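Local coordinates for Rab5 protein, putative (Plasmodium falciparum, PDB 3CLV) that is probably a Rab-type member of the Ras-like small G proteins and has guanosine-5'-diphosphate bound in its nucleotide pocket, at residues A[152-157]-A[178-183]. Residues are numbered along the deposited sequence; the frame is centred on the assembly and turned at random.
With GDP (guanosine-5'-diphosphate), chain D.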
loop_
_atom_site.group_PDB
_atom_site.type_symbol
_atom_site.label_atom_id
_atom_site.label_comp_id
_atom_site.label_asym_id
_atom_site.label_seq_id
_atom_site.Cartn_x
_atom_site.Cartn_y
_atom_site.Cartn_z
ATOM N N LEU A 152 14.044 -8.468 12.727
ATOM C CA LEU A 152 14.994 -9.217 11.928
ATOM C C LEU A 152 14.767 -10.675 12.279
ATOM O O LEU A 152 14.753 -11.040 13.460
ATOM C CB LEU A 152 16.427 -8.767 12.224
ATOM C CG LEU A 152 17.559 -9.523 11.537
ATOM C CD1 LEU A 152 17.522 -9.255 10.017
ATOM C CD2 LEU A 152 18.907 -9.077 12.124
ATOM N N VAL A 153 14.543 -11.503 11.257
ATOM C CA VAL A 153 14.166 -12.905 11.494
ATOM C C VAL A 153 15.255 -13.831 10.962
ATOM O O VAL A 153 15.596 -13.798 9.770
ATOM C CB VAL A 153 12.777 -13.281 10.874
ATOM C CG1 VAL A 153 12.477 -14.805 11.007
ATOM C CG2 VAL A 153 11.653 -12.462 11.497
ATOM N N ALA A 154 15.807 -14.640 11.869
ATOM C CA ALA A 154 16.784 -15.665 11.514
ATOM C C ALA A 154 16.031 -16.966 11.280
ATOM O O ALA A 154 15.738 -17.706 12.228
ATOM C CB ALA A 154 17.825 -15.825 12.629
ATOM N N ASN A 155 15.677 -17.231 10.022
ATOM C CA ASN A 155 14.915 -18.431 9.697
ATOM C C ASN A 155 15.807 -19.656 9.380
ATOM O O ASN A 155 16.984 -19.512 9.035
ATOM C CB ASN A 155 13.911 -18.151 8.563
ATOM C CG ASN A 155 12.862 -19.258 8.405
ATOM O OD1 ASN A 155 12.235 -19.689 9.374
ATOM N ND2 ASN A 155 12.625 -19.669 7.157
ATOM N N LYS A 156 15.214 -20.845 9.510
ATOM C CA LYS A 156 15.851 -22.144 9.178
ATOM C C LYS A 156 16.795 -22.666 10.262
ATOM O O LYS A 156 17.728 -23.429 9.972
ATOM C CB LYS A 156 16.542 -22.122 7.814
ATOM C CG LYS A 156 15.636 -21.601 6.670
ATOM C CD LYS A 156 16.106 -22.205 5.358
ATOM C CE LYS A 156 15.589 -21.427 4.155
ATOM N NZ LYS A 156 15.925 -22.108 2.859
ATOM N N ILE A 157 16.544 -22.262 11.504
ATOM C CA ILE A 157 17.396 -22.677 12.624
ATOM C C ILE A 157 17.396 -24.194 12.839
ATOM O O ILE A 157 18.305 -24.720 13.487
ATOM C CB ILE A 157 17.055 -21.943 13.946
ATOM C CG1 ILE A 157 15.639 -22.309 14.421
ATOM C CG2 ILE A 157 17.317 -20.431 13.789
ATOM C CD1 ILE A 157 15.279 -21.822 15.791
ATOM N N LEU A 178 16.570 -3.066 16.569
ATOM C CA LEU A 178 15.609 -3.940 15.903
ATOM C C LEU A 178 15.157 -4.971 16.921
ATOM O O LEU A 178 15.932 -5.329 17.840
ATOM C CB LEU A 178 16.293 -4.682 14.741
ATOM C CG LEU A 178 17.204 -3.908 13.787
ATOM C CD1 LEU A 178 17.810 -4.847 12.758
ATOM C CD2 LEU A 178 16.447 -2.778 13.104
ATOM N N LEU A 179 13.917 -5.426 16.767
ATOM C CA LEU A 179 13.499 -6.706 17.316
ATOM C C LEU A 179 14.241 -7.834 16.582
ATOM O O LEU A 179 14.656 -7.686 15.421
ATOM C CB LEU A 179 11.971 -6.888 17.186
ATOM C CG LEU A 179 11.094 -5.848 17.897
ATOM C CD1 LEU A 179 9.615 -6.096 17.593
ATOM C CD2 LEU A 179 11.332 -5.903 19.407
ATOM N N PHE A 180 14.474 -8.925 17.296
ATOM C CA PHE A 180 15.163 -10.087 16.721
ATOM C C PHE A 180 14.517 -11.399 17.188
ATOM O O PHE A 180 14.149 -11.545 18.349
ATOM C CB PHE A 180 16.671 -10.043 17.039
ATOM C CG PHE A 180 17.427 -11.278 16.604
ATOM C CD1 PHE A 180 17.822 -11.434 15.272
ATOM C CD2 PHE A 180 17.745 -12.277 17.521
ATOM C CE1 PHE A 180 18.515 -12.584 14.858
ATOM C CE2 PHE A 180 18.441 -13.439 17.116
ATOM C CZ PHE A 180 18.836 -13.586 15.787
ATOM N N ILE A 181 14.372 -12.360 16.270
ATOM C CA ILE A 181 13.837 -13.663 16.628
ATOM C C ILE A 181 14.454 -14.754 15.725
ATOM O O ILE A 181 14.806 -14.500 14.573
ATOM C CB ILE A 181 12.276 -13.653 16.627
ATOM C CG1 ILE A 181 11.702 -14.939 17.250
ATOM C CG2 ILE A 181 11.717 -13.344 15.201
ATOM C CD1 ILE A 181 10.313 -14.777 17.795
ATOM N N GLN A 182 14.645 -15.943 16.283
ATOM C CA GLN A 182 15.144 -17.088 15.528
ATOM C C GLN A 182 13.973 -18.022 15.302
ATOM O O GLN A 182 13.247 -18.338 16.243
ATOM C CB GLN A 182 16.230 -17.816 16.315
ATOM C CG GLN A 182 17.539 -17.058 16.427
ATOM C CD GLN A 182 18.576 -17.879 17.154
ATOM O OE1 GLN A 182 19.029 -18.899 16.638
ATOM N NE2 GLN A 182 18.942 -17.460 18.364
ATOM N N THR A 183 13.784 -18.444 14.050
ATOM C CA THR A 183 12.594 -19.217 13.686
ATOM C C THR A 183 12.893 -20.450 12.818
ATOM O O THR A 183 13.950 -20.554 12.182
ATOM C CB THR A 183 11.528 -18.342 12.929
ATOM O OG1 THR A 183 12.069 -17.908 11.677
ATOM C CG2 THR A 183 11.092 -17.132 13.753
HETATM P PB GDP D . 10.902 -17.419 -0.081
HETATM O O1B GDP D . 9.428 -17.172 -0.099
HETATM O O2B GDP D . 11.484 -17.319 -1.473
HETATM O O3B GDP D . 11.646 -16.467 0.820
HETATM O O3A GDP D . 11.233 -18.893 0.508
HETATM P PA GDP D . 10.256 -20.189 0.442
HETATM O O1A GDP D . 9.821 -20.451 -0.991
HETATM O O2A GDP D . 9.138 -20.142 1.437
HETATM O "O5'" GDP D . 11.281 -21.352 0.868
HETATM C "C5'" GDP D . 12.440 -21.672 0.089
HETATM C "C4'" GDP D . 12.869 -23.101 0.443
HETATM O "O4'" GDP D . 13.332 -23.161 1.795
HETATM C "C3'" GDP D . 11.769 -24.154 0.329
HETATM O "O3'" GDP D . 12.428 -25.333 -0.149
HETATM C "C2'" GDP D . 11.300 -24.388 1.767
HETATM O "O2'" GDP D . 10.779 -25.701 2.015
HETATM C "C1'" GDP D . 12.600 -24.157 2.524
HETATM N N9 GDP D . 12.368 -23.616 3.867
HETATM C C8 GDP D . 11.640 -22.522 4.177
HETATM N N7 GDP D . 11.653 -22.315 5.508
HETATM C C5 GDP D . 12.417 -23.287 6.058
HETATM C C6 GDP D . 12.856 -23.657 7.424
HETATM O O6 GDP D . 12.495 -22.967 8.407
HETATM N N1 GDP D . 13.656 -24.749 7.560
HETATM C C2 GDP D . 14.072 -25.501 6.509
HETATM N N2 GDP D . 14.879 -26.568 6.744
HETATM N N3 GDP D . 13.691 -25.232 5.220
HETATM C C4 GDP D . 12.889 -24.148 4.960
#
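Leu-152 and Ala-154 pair with 179-183 through four backbone hydrogen bonds, and strand axes 19° apart confirm the parallel run. Leu-152 N donates to Leu-179 O and Ala-154 N to Ile-181 O, while Ile-181 N and Thr-183 N return bonds to Leu-152 O and Ala-154 O. The last is the shortest, 2.8 Å from Thr-183 N to Ala-154 O. Past the strand, Ile-157 N reaches Thr-183 O at 3.2 Å, nearly straight at the hydrogen (173°).

A side-chain hydrogen bond links the same segments: Thr-183 OG1 donates to Asn-155 OD1 over 2.9 Å, the side chains crossing at about a right angle. OD1 also accepts from Ala-185 N and ND2 donates to Val-18 O, so the amide is held at both ends, with ND2 3.3 Å from GDP N7.

In apolar contact, Val-153 CG2 lies alongside Ile-181 CG2 at 3.8 Å, on the face covered by helix 191-206. On the other, under helix 166-175, Phe-180 has CG anti to its N (chi1 174°), bringing CE1 within 4.0 Å of Ala-154 CB.

Lys-156 turns away from 178-183; its extended chain lies across a face of the guanine, CG 3.5 Å from GDP C6, and NZ bonds GDP O4' (3.0 Å) and Ser-17 O. Asn-155, Lys-156 and Asp-158 form the NKxD guanine-recognition motif of the Ras-like fold, which Thr-183 ties, at Asn-155 and Ile-157, to the sheet's outermost strand.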